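Local structure of MstE (Scytonema sp. PCC 10023, 6SBF) at residues A[47-50]-A[55-58]; A[57-62]-A[92-97]; A[66-71]-A[352-357]; A[274-279]-A[360-365]. The protein acts as a monodomain class II terpene cyclase with an alpha6-alpha6 barrel, assembling complex isoprenoid scaffolds, probably on the way to merosterols. The protein carries 1 engineered substitution. One frame throughout, in Å; residues are numbered along the deposited sequence.

Interaction 1 of 4, residues A[47-50]-A[55-58]; sequences DFNF and SIGD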
loop_
_atom_site.group_PDB
_atom_site.type_symbol
_atom_site.label_atom_id
_atom_site.label_comp_id
_atom_site.label_asym_id
_atom_site.label_seq_id
_atom_site.Cartn_x
_atom_site.Cartn_y
_atom_site.Cartn_z
ATOM N N ASP A 47 3.040 7.383 10.727
ATOM C CA ASP A 47 3.864 6.154 10.800
ATOM C C ASP A 47 5.111 6.393 9.984
ATOM O O ASP A 47 5.156 7.261 9.155
ATOM C CB ASP A 47 3.122 4.892 10.375
ATOM C CG ASP A 47 3.273 3.724 11.331
ATOM O OD1 ASP A 47 4.376 3.657 11.996
ATOM O OD2 ASP A 47 2.378 2.854 11.395
ATOM N N PHE A 48 6.096 5.497 10.220
ATOM C CA PHE A 48 7.442 5.526 9.638
ATOM C C PHE A 48 8.240 6.674 10.223
ATOM O O PHE A 48 7.686 7.683 10.662
ATOM C CB PHE A 48 7.446 5.535 8.112
ATOM C CG PHE A 48 6.759 4.338 7.485
ATOM C CD1 PHE A 48 7.459 3.157 7.281
ATOM C CD2 PHE A 48 5.415 4.395 7.118
ATOM C CE1 PHE A 48 6.808 2.054 6.739
ATOM C CE2 PHE A 48 4.805 3.275 6.580
ATOM C CZ PHE A 48 5.505 2.115 6.368
ATOM N N ASN A 49 9.564 6.519 10.210
ATOM C CA ASN A 49 10.423 7.571 10.785
ATOM C C ASN A 49 11.784 7.539 10.119
ATOM O O ASN A 49 12.404 6.426 10.036
ATOM C CB ASN A 49 10.568 7.390 12.296
ATOM C CG ASN A 49 11.178 8.570 13.011
ATOM O OD1 ASN A 49 11.373 9.640 12.457
ATOM N ND2 ASN A 49 11.552 8.319 14.235
ATOM N N PHE A 50 12.225 8.711 9.696
ATOM C CA PHE A 50 13.620 8.932 9.258
ATOM C C PHE A 50 14.249 9.823 10.314
ATOM O O PHE A 50 14.253 11.052 10.178
ATOM C CB PHE A 50 13.646 9.599 7.899
ATOM C CG PHE A 50 13.136 8.741 6.786
ATOM C CD1 PHE A 50 13.968 7.900 6.097
ATOM C CD2 PHE A 50 11.794 8.764 6.440
ATOM C CE1 PHE A 50 13.473 7.101 5.069
ATOM C CE2 PHE A 50 11.293 8.017 5.384
ATOM C CZ PHE A 50 12.153 7.182 4.727
ATOM N N SER A 55 11.880 12.818 9.490
ATOM C CA SER A 55 10.859 12.685 10.539
ATOM C C SER A 55 9.775 11.682 10.123
ATOM O O SER A 55 10.073 10.691 9.404
ATOM C CB SER A 55 10.391 14.119 10.896
ATOM O OG SER A 55 9.383 14.165 11.869
ATOM N N ILE A 56 8.572 11.908 10.575
ATOM C CA ILE A 56 7.484 10.887 10.646
ATOM C C ILE A 56 6.463 11.109 9.526
ATOM O O ILE A 56 6.095 12.304 9.254
ATOM C CB ILE A 56 6.861 10.912 12.029
ATOM C CG1 ILE A 56 7.915 10.426 13.027
ATOM C CG2 ILE A 56 5.622 10.059 12.065
ATOM C CD1 ILE A 56 7.566 10.696 14.415
ATOM N N GLY A 57 6.006 10.072 8.886
ATOM C CA GLY A 57 4.992 10.251 7.822
ATOM C C GLY A 57 3.622 10.657 8.395
ATOM O O GLY A 57 3.229 10.162 9.437
ATOM N N ASP A 58 2.922 11.503 7.624
ATOM C CA ASP A 58 1.530 11.825 8.031
ATOM C C ASP A 58 0.596 11.922 6.815
ATOM O O ASP A 58 -0.329 11.106 6.763
ATOM C CB ASP A 58 1.471 13.046 8.967
ATOM C CG ASP A 58 2.092 14.355 8.558
ATOM O OD1 ASP A 58 2.311 14.626 7.376
ATOM O OD2 ASP A 58 2.344 15.197 9.481
#

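Interaction 2 of 4, residues A[57-62]-A[92-97]; sequences GDEWVT and DHRPTG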
loop_
_atom_site.group_PDB
_atom_site.type_symbol
_atom_site.label_atom_id
_atom_site.label_comp_id
_atom_site.label_asym_id
_atom_site.label_seq_id
_atom_site.Cartn_x
_atom_site.Cartn_y
_atom_site.Cartn_z
ATOM N N GLY A 57 6.006 10.072 8.886
ATOM C CA GLY A 57 4.992 10.251 7.822
ATOM C C GLY A 57 3.622 10.657 8.395
ATOM O O GLY A 57 3.229 10.162 9.437
ATOM N N ASP A 58 2.922 11.503 7.624
ATOM C CA ASP A 58 1.530 11.825 8.031
ATOM C C ASP A 58 0.596 11.922 6.815
ATOM O O ASP A 58 -0.329 11.106 6.763
ATOM C CB ASP A 58 1.471 13.046 8.967
ATOM C CG ASP A 58 2.092 14.355 8.558
ATOM O OD1 ASP A 58 2.311 14.626 7.376
ATOM O OD2 ASP A 58 2.344 15.197 9.481
ATOM N N GLU A 59 0.857 12.797 5.850
ATOM C CA GLU A 59 -0.071 12.924 4.696
ATOM C C GLU A 59 -0.217 11.565 4.034
ATOM O O GLU A 59 -1.314 11.118 3.745
ATOM C CB GLU A 59 0.435 13.940 3.682
ATOM C CG GLU A 59 0.516 15.353 4.204
ATOM C CD GLU A 59 1.182 16.357 3.300
ATOM O OE1 GLU A 59 1.114 16.224 2.061
ATOM O OE2 GLU A 59 1.796 17.340 3.855
ATOM N N TRP A 60 0.921 10.908 3.707
ATOM C CA TRP A 60 0.886 9.616 3.016
ATOM C C TRP A 60 0.180 8.564 3.876
ATOM O O TRP A 60 -0.699 7.821 3.404
ATOM C CB TRP A 60 2.317 9.223 2.681
ATOM C CG TRP A 60 2.454 7.785 2.299
ATOM C CD1 TRP A 60 1.741 7.080 1.390
ATOM C CD2 TRP A 60 3.416 6.868 2.810
ATOM N NE1 TRP A 60 2.213 5.804 1.281
ATOM C CE2 TRP A 60 3.231 5.644 2.167
ATOM C CE3 TRP A 60 4.422 7.013 3.760
ATOM C CZ2 TRP A 60 4.066 4.548 2.391
ATOM C CZ3 TRP A 60 5.238 5.926 3.966
ATOM C CH2 TRP A 60 5.049 4.706 3.330
ATOM N N VAL A 61 0.569 8.432 5.126
ATOM C CA VAL A 61 0.046 7.399 6.027
ATOM C C VAL A 61 -1.454 7.621 6.191
ATOM O O VAL A 61 -2.232 6.636 6.145
ATOM C CB VAL A 61 0.775 7.406 7.368
ATOM C CG1 VAL A 61 0.127 6.454 8.333
ATOM C CG2 VAL A 61 2.221 7.025 7.158
ATOM N N THR A 62 -1.894 8.856 6.319
ATOM C CA THR A 62 -3.341 9.176 6.502
ATOM C C THR A 62 -4.121 8.866 5.223
ATOM O O THR A 62 -5.221 8.311 5.330
ATOM C CB THR A 62 -3.439 10.618 6.987
ATOM O OG1 THR A 62 -2.947 10.691 8.322
ATOM C CG2 THR A 62 -4.859 11.134 6.986
ATOM N N ASP A 92 -1.926 22.524 1.739
ATOM C CA ASP A 92 -2.048 23.191 0.436
ATOM C C ASP A 92 -0.838 24.067 0.150
ATOM O O ASP A 92 -0.937 25.000 -0.665
ATOM C CB ASP A 92 -3.354 24.004 0.395
ATOM C CG ASP A 92 -3.384 25.221 1.312
ATOM O OD1 ASP A 92 -2.451 25.349 2.130
ATOM O OD2 ASP A 92 -4.254 26.043 1.151
ATOM N N HIS A 93 0.283 23.757 0.758
ATOM C CA HIS A 93 1.502 24.590 0.685
ATOM C C HIS A 93 2.335 24.338 -0.562
ATOM O O HIS A 93 3.233 25.128 -0.815
ATOM C CB HIS A 93 2.293 24.424 1.972
ATOM C CG HIS A 93 2.708 23.019 2.253
ATOM N ND1 HIS A 93 1.789 22.009 2.465
ATOM C CD2 HIS A 93 3.941 22.454 2.394
ATOM C CE1 HIS A 93 2.448 20.896 2.729
ATOM N NE2 HIS A 93 3.758 21.140 2.711
ATOM N N ARG A 94 2.102 23.267 -1.306
ATOM C CA ARG A 94 2.966 22.963 -2.464
ATOM C C ARG A 94 2.330 23.522 -3.723
ATOM O O ARG A 94 1.153 23.306 -3.946
ATOM C CB ARG A 94 3.170 21.448 -2.571
ATOM C CG ARG A 94 3.733 20.822 -1.311
ATOM C CD ARG A 94 4.022 19.347 -1.512
ATOM N NE ARG A 94 4.429 18.683 -0.291
ATOM C CZ ARG A 94 3.616 18.208 0.659
ATOM N NH1 ARG A 94 2.307 18.293 0.516
ATOM N NH2 ARG A 94 4.091 17.653 1.762
ATOM N N PRO A 95 3.105 24.142 -4.605
ATOM C CA PRO A 95 2.535 24.806 -5.763
ATOM C C PRO A 95 1.888 23.856 -6.761
ATOM O O PRO A 95 1.029 24.266 -7.552
ATOM C CB PRO A 95 3.705 25.523 -6.428
ATOM C CG PRO A 95 4.953 24.980 -5.773
ATOM C CD PRO A 95 4.549 24.406 -4.437
ATOM N N THR A 96 2.315 22.581 -6.752
ATOM C CA THR A 96 1.747 21.564 -7.678
ATOM C C THR A 96 0.388 21.055 -7.191
ATOM O O THR A 96 -0.300 20.429 -7.982
ATOM C CB THR A 96 2.716 20.382 -7.834
ATOM O OG1 THR A 96 2.820 19.822 -6.532
ATOM C CG2 THR A 96 4.061 20.736 -8.437
ATOM N N GLY A 97 0.041 21.235 -5.938
ATOM C CA GLY A 97 -1.154 20.630 -5.368
ATOM C C GLY A 97 -0.967 19.215 -4.917
ATOM O O GLY A 97 -1.958 18.587 -4.493
#

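Interaction 3 of 4, residues A[66-71]-A[352-357]; sequences GTMLAT and TTATVV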
loop_
_atom_site.group_PDB
_atom_site.type_symbol
_atom_site.label_atom_id
_atom_site.label_comp_id
_atom_site.label_asym_id
_atom_site.label_seq_id
_atom_site.Cartn_x
_atom_site.Cartn_y
_atom_site.Cartn_z
ATOM N N GLY A 66 -6.800 5.954 5.465
ATOM C CA GLY A 66 -8.184 6.337 5.144
ATOM C C GLY A 66 -8.709 5.509 4.002
ATOM O O GLY A 66 -9.856 5.021 4.076
ATOM N N THR A 67 -7.906 5.284 2.960
ATOM C CA THR A 67 -8.353 4.451 1.830
ATOM C C THR A 67 -8.625 3.030 2.342
ATOM O O THR A 67 -9.635 2.390 1.938
ATOM C CB THR A 67 -7.313 4.504 0.700
ATOM O OG1 THR A 67 -7.170 5.833 0.208
ATOM C CG2 THR A 67 -7.711 3.589 -0.454
ATOM N N MET A 68 -7.735 2.487 3.173
ATOM C CA MET A 68 -7.936 1.114 3.698
ATOM C C MET A 68 -9.274 1.022 4.415
ATOM O O MET A 68 -9.969 0.013 4.325
ATOM C CB MET A 68 -6.799 0.704 4.624
ATOM C CG MET A 68 -5.459 0.480 3.998
ATOM S SD MET A 68 -5.434 -0.879 2.828
ATOM C CE MET A 68 -5.094 -0.026 1.312
ATOM N N LEU A 69 -9.611 2.045 5.197
ATOM C CA LEU A 69 -10.843 2.001 6.039
ATOM C C LEU A 69 -12.099 2.364 5.253
ATOM O O LEU A 69 -13.201 2.238 5.820
ATOM C CB LEU A 69 -10.645 2.936 7.237
ATOM C CG LEU A 69 -9.607 2.480 8.258
ATOM C CD1 LEU A 69 -9.470 3.509 9.352
ATOM C CD2 LEU A 69 -9.991 1.187 8.899
ATOM N N ALA A 70 -11.973 2.786 4.010
ATOM C CA ALA A 70 -13.140 3.177 3.200
ATOM C C ALA A 70 -14.057 1.989 2.914
ATOM O O ALA A 70 -15.199 2.218 2.532
ATOM C CB ALA A 70 -12.685 3.824 1.907
ATOM N N THR A 71 -13.605 0.744 3.100
ATOM C CA THR A 71 -14.437 -0.477 2.916
ATOM C C THR A 71 -15.412 -0.661 4.091
ATOM O O THR A 71 -16.371 -1.444 3.983
ATOM C CB THR A 71 -13.585 -1.737 2.740
ATOM O OG1 THR A 71 -12.578 -1.560 1.741
ATOM C CG2 THR A 71 -14.456 -2.879 2.288
ATOM N N THR A 352 0.474 -1.334 8.981
ATOM C CA THR A 352 0.191 -2.777 8.921
ATOM C C THR A 352 -1.252 -3.057 9.337
ATOM O O THR A 352 -1.929 -3.820 8.666
ATOM C CB THR A 352 1.208 -3.568 9.778
ATOM O OG1 THR A 352 2.548 -3.401 9.293
ATOM C CG2 THR A 352 0.897 -5.048 9.749
ATOM N N THR A 353 -1.654 -2.525 10.473
ATOM C CA THR A 353 -2.998 -2.830 10.986
ATOM C C THR A 353 -4.087 -2.405 9.984
ATOM O O THR A 353 -5.037 -3.159 9.797
ATOM C CB THR A 353 -3.164 -2.164 12.358
ATOM O OG1 THR A 353 -2.239 -2.772 13.275
ATOM C CG2 THR A 353 -4.548 -2.409 12.920
ATOM N N ALA A 354 -3.936 -1.237 9.398
ATOM C CA ALA A 354 -4.936 -0.799 8.409
ATOM C C ALA A 354 -4.988 -1.767 7.232
ATOM O O ALA A 354 -6.069 -2.033 6.699
ATOM C CB ALA A 354 -4.616 0.609 7.984
ATOM N N THR A 355 -3.823 -2.223 6.791
ATOM C CA THR A 355 -3.771 -3.173 5.677
ATOM C C THR A 355 -4.508 -4.448 6.041
ATOM O O THR A 355 -5.310 -4.987 5.218
ATOM C CB THR A 355 -2.313 -3.460 5.330
ATOM O OG1 THR A 355 -1.543 -2.277 5.098
ATOM C CG2 THR A 355 -2.237 -4.320 4.094
ATOM N N VAL A 356 -4.203 -5.014 7.186
ATOM C CA VAL A 356 -4.810 -6.270 7.622
ATOM C C VAL A 356 -6.322 -6.092 7.725
ATOM O O VAL A 356 -7.089 -6.957 7.217
ATOM C CB VAL A 356 -4.210 -6.835 8.915
ATOM C CG1 VAL A 356 -4.979 -8.053 9.375
ATOM C CG2 VAL A 356 -2.698 -7.079 8.745
ATOM N N VAL A 357 -6.777 -5.047 8.400
ATOM C CA VAL A 357 -8.243 -4.946 8.633
ATOM C C VAL A 357 -8.935 -4.797 7.264
ATOM O O VAL A 357 -10.000 -5.413 7.043
ATOM C CB VAL A 357 -8.564 -3.869 9.674
ATOM C CG1 VAL A 357 -8.360 -2.564 9.069
ATOM C CG2 VAL A 357 -9.958 -4.107 10.194
#

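Interaction 4 of 4, residues A[274-279]-A[360-365]; sequences LLLLNT and LVKAAP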
loop_
_atom_site.group_PDB
_atom_site.type_symbol
_atom_site.label_atom_id
_atom_site.label_comp_id
_atom_site.label_asym_id
_atom_site.label_seq_id
_atom_site.Cartn_x
_atom_site.Cartn_y
_atom_site.Cartn_z
ATOM N N LEU A 274 -5.133 -10.277 -3.061
ATOM C CA LEU A 274 -4.886 -10.863 -4.400
ATOM C C LEU A 274 -5.799 -12.072 -4.624
ATOM O O LEU A 274 -6.392 -12.223 -5.723
ATOM C CB LEU A 274 -3.419 -11.239 -4.501
ATOM C CG LEU A 274 -3.003 -12.037 -5.741
ATOM C CD1 LEU A 274 -3.277 -11.354 -7.044
ATOM C CD2 LEU A 274 -1.496 -12.337 -5.614
ATOM N N LEU A 275 -5.942 -12.909 -3.637
ATOM C CA LEU A 275 -6.699 -14.180 -3.759
ATOM C C LEU A 275 -8.221 -13.923 -3.875
ATOM O O LEU A 275 -8.933 -14.822 -4.278
ATOM C CB LEU A 275 -6.400 -15.133 -2.605
ATOM C CG LEU A 275 -4.961 -15.676 -2.555
ATOM C CD1 LEU A 275 -4.763 -16.421 -1.261
ATOM C CD2 LEU A 275 -4.644 -16.521 -3.758
ATOM N N LEU A 276 -8.700 -12.717 -3.566
ATOM C CA LEU A 276 -10.124 -12.372 -3.762
ATOM C C LEU A 276 -10.425 -12.204 -5.237
ATOM O O LEU A 276 -11.628 -12.094 -5.579
ATOM C CB LEU A 276 -10.440 -11.107 -3.005
ATOM C CG LEU A 276 -10.369 -11.277 -1.485
ATOM C CD1 LEU A 276 -10.532 -9.945 -0.840
ATOM C CD2 LEU A 276 -11.500 -12.211 -1.020
ATOM N N LEU A 277 -9.429 -12.200 -6.117
ATOM C CA LEU A 277 -9.707 -11.962 -7.558
ATOM C C LEU A 277 -10.124 -13.233 -8.290
ATOM O O LEU A 277 -10.422 -13.127 -9.478
ATOM C CB LEU A 277 -8.493 -11.289 -8.202
ATOM C CG LEU A 277 -8.185 -9.926 -7.607
ATOM C CD1 LEU A 277 -6.909 -9.367 -8.212
ATOM C CD2 LEU A 277 -9.333 -8.914 -7.793
ATOM N N ASN A 278 -10.205 -14.342 -7.593
ATOM C CA ASN A 278 -10.772 -15.592 -8.132
ATOM C C ASN A 278 -11.754 -16.113 -7.098
ATOM O O ASN A 278 -11.367 -16.441 -6.008
ATOM C CB ASN A 278 -9.695 -16.628 -8.480
ATOM C CG ASN A 278 -10.292 -17.916 -9.019
ATOM O OD1 ASN A 278 -11.161 -18.486 -8.386
ATOM N ND2 ASN A 278 -9.873 -18.322 -10.192
ATOM N N THR A 279 -13.027 -16.172 -7.480
ATOM C CA THR A 279 -14.090 -16.552 -6.529
ATOM C C THR A 279 -14.674 -17.910 -6.843
ATOM O O THR A 279 -15.604 -18.283 -6.113
ATOM C CB THR A 279 -15.177 -15.485 -6.433
ATOM O OG1 THR A 279 -15.737 -15.332 -7.740
ATOM C CG2 THR A 279 -14.620 -14.186 -5.880
ATOM N N LEU A 360 -9.345 -8.250 5.697
ATOM C CA LEU A 360 -10.324 -9.098 6.410
ATOM C C LEU A 360 -11.769 -8.647 6.063
ATOM O O LEU A 360 -12.630 -9.492 5.876
ATOM C CB LEU A 360 -10.090 -9.032 7.909
ATOM C CG LEU A 360 -8.802 -9.659 8.420
ATOM C CD1 LEU A 360 -8.688 -9.456 9.925
ATOM C CD2 LEU A 360 -8.744 -11.132 8.070
ATOM N N VAL A 361 -11.977 -7.341 5.989
ATOM C CA VAL A 361 -13.291 -6.813 5.557
ATOM C C VAL A 361 -13.625 -7.315 4.147
ATOM O O VAL A 361 -14.753 -7.798 3.898
ATOM C CB VAL A 361 -13.328 -5.287 5.666
ATOM C CG1 VAL A 361 -14.625 -4.740 5.092
ATOM C CG2 VAL A 361 -13.213 -4.810 7.093
ATOM N N LYS A 362 -12.679 -7.228 3.233
ATOM C CA LYS A 362 -12.934 -7.628 1.841
ATOM C C LYS A 362 -13.113 -9.138 1.760
ATOM O O LYS A 362 -13.885 -9.584 0.908
ATOM C CB LYS A 362 -11.813 -7.098 0.962
ATOM C CG LYS A 362 -11.697 -5.587 0.832
ATOM C CD LYS A 362 -10.549 -5.049 -0.003
ATOM C CE LYS A 362 -10.430 -5.657 -1.357
ATOM N NZ LYS A 362 -11.500 -5.094 -2.205
ATOM N N ALA A 363 -12.403 -9.934 2.572
ATOM C CA ALA A 363 -12.455 -11.388 2.425
ATOM C C ALA A 363 -13.659 -12.011 3.097
ATOM O O ALA A 363 -14.019 -13.150 2.723
ATOM C CB ALA A 363 -11.197 -11.958 2.942
ATOM N N ALA A 364 -14.164 -11.401 4.154
ATOM C CA ALA A 364 -15.189 -12.047 4.988
ATOM C C ALA A 364 -16.384 -12.541 4.179
ATOM O O ALA A 364 -16.885 -13.625 4.463
ATOM C CB ALA A 364 -15.662 -11.103 6.060
ATOM N N PRO A 365 -16.914 -11.798 3.188
ATOM C CA PRO A 365 -18.116 -12.264 2.497
ATOM C C PRO A 365 -17.877 -13.486 1.603
ATOM O O PRO A 365 -18.858 -14.116 1.193
ATOM C CB PRO A 365 -18.528 -11.061 1.647
ATOM C CG PRO A 365 -17.287 -10.246 1.497
ATOM C CD PRO A 365 -16.604 -10.409 2.834
#

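Interaction 1 of 4, residues A[47-50]-A[55-58]
Three groups converge on Ser55 O: the amide N of Phe50 donates to it at 2.9 Å through a nearly straight bond (167°), coming from above the carbonyl plane; Asn49 CA, 3.4 Å from Ser55 O, turns its hydrogen to it; and the hydroxyl of Tyr101 adds a hydrogen bond from outside. They belong to a beta hairpin of strands 47-50 and 55-57. Ser55 N donates back to Phe50 O at 3.0 Å, completing the hydrogen-bonded pair beside the turn, and at the other end Asp47 N meets Gly57 O at 3.1 Å. Between these two pairs strand 47-50 takes three steps and strand 55-57 takes two, a beta bulge in which Phe48 adopts a positive phi of 71°. The irregularity shows at Gly57 N, which makes weak bonds to both Asp47 O and Phe48 O. Ile56 packs against the bulge: CG2, set anti to its own amide nitrogen, lies 3.4 Å from Phe48 O, while CG1 crosses the end of Asn49, 3.6 Å from OD1. A serine in place of Ile56 would remove the CG2 and CG1 packing and probably leave Phe48 O less well covered and the Asn49 amide freer to turn. Asp47 faces the start of helix 350-363, where OD2 accepts from the amides of Ile350 and Phe351; OD1 takes the amide of Asn348 and, on its anti side, Phe48 N at 3.1 Å.

Interaction 2 of 4, residues A[57-62]-A[92-97]
An end-on salt bridge between Glu59 and Arg94 joins the first turn of helix 59-69 to the loop that follows helix 75-90. The two side chains come from opposite directions, and each carboxylate oxygen meets its own nitrogen: Arg94 NH1 lies 2.8 Å from Glu59 OE1, whose syn lone pair it uses, and Arg94 NH2 lies 3.1 Å from Glu59 OE2. The two groups are not coplanar. Their planes stand 62° apart, which leaves NH2 34° out of the carboxylate plane although it keeps OE2 close to the guanidinium plane. Arg94 reaches this far because its chain runs extended from CG to NE, with chi2 at -175°. In the alpha6-alpha6 barrel this is a link between the beginning of one helix and the loop beyond the next, and both partners are buried. Further bonds fix them: Glu59 OE1 also accepts from the amide of Gly100 and OE2 pairs with Arg91, while Arg94 sends NE to Leu105 O and NH1 to Glu98 O. Two arginines on one carboxylate near a helix N-terminus would be expected to stabilise its negative charge. His93 lies across the guanidinium, its NE2 3.5 Å above the plane over the centre, and it donates from that same nitrogen to Tyr103 O. Its ring edge points at the carboxylate, with CE1 3.8 Å from Glu59 OE2. From Arg94 the backbone enters a type I turn, closed by Gly97 N bonding to Arg94 O at 3.1 Å.

Interaction 3 of 4, residues A[66-71]-A[352-357]
Met68 curls its side chain round the carbonyl of Ala354, CB approaching Ala354 O to 3.5 Å and CG and SD following close by. Met68 CB also lies 4.0 Å from Ala354 CB. With CG anti to the carbonyl carbon (chi1 -69°) and a second bend at chi2 (-64°), the thioether turns across the side of helix 350-363 and its end leads away, SD passing 4.0 Å from Thr355 CA. The small side chain of Ala354 lets the two backbones come near: the CA atoms of Met68 and Ala354 are 5.9 Å apart. One residue on, Leu69 makes a second, lighter touch, its CD2 crossing the CG1 methyl of Val357 at 4.1 Å. Between these two segments the contact is van der Waals throughout, and all five touching residues are buried. Polar bonds stand close beside it: Met68 O accepts from the side-chain amide of Asn358, and Thr355 OG1 bonds to the hydroxyl of Tyr64. This is helix-to-helix packing within the alpha6-alpha6 barrel, bringing together parts of the chain with 280 residues between them. Round about, Met68 is backed by Trp114 of helix 109-121 and Arg273 of helix 265-275, while Leu69 and Val357 lean on helix 18-37 through Leu35, Ile28 and Ala31.

Interaction 4 of 4, residues A[274-279]-A[360-365]
Leu276 and Ala363, whose CA atoms stand 6.7 Å apart, meet near the C-terminal ends of two helices. A type I turn runs from Leu275 to Asn278 on one side; on the other, a short 3-10 segment at 364-365 follows helix 350-363, with Ala364 N still bonded to Leu360 O at 3.0 Å. Leu276 carries the contact. Its CG sits anti to the carbonyl carbon (chi1 -67°), which sends the isobutyl group at the other backbone with one methyl for each neighbour: CD1 lies 3.6 Å from Lys362 CB, and CD2 lies 3.7 Å from Ala363 CA and 4.0 Å from Ala363 CB. Lys362 takes part through CB, the root of its side chain. Cutting Leu276 back to an alanine would remove both methyls and would probably leave Lys362 CB and Ala363 without their apolar partner from segment 274-279. Helix 282-298 adds to the packing, with Arg288 against Leu276 and Ile292 against Ala363. This is plain apolar packing between helices of the alpha6-alpha6 barrel, and segment 274-279 falls in the part related to the C-terminal domain of squalene-hopene cyclases.

Interactions 2 and 3 are buried, whereas 1 and 4 are only partly so. Helix 59-69 serves two of them: its first turn holds the charged pair of interaction 2, and its far end packs in interaction 3. Helix 350-363 in turn serves interactions 3 and 4, one further along it than the other. The hairpin of interaction 1 leads directly into helix 59-69, and Phe48 packs on Trp60. Chemistry follows place: backbone bonds in the hairpin, a salt bridge where a loop meets a helix start, and apolar contacts between helices. Interactions 1 and 4 lie on opposite sides of the chain's centre, their centres about 30 Å apart.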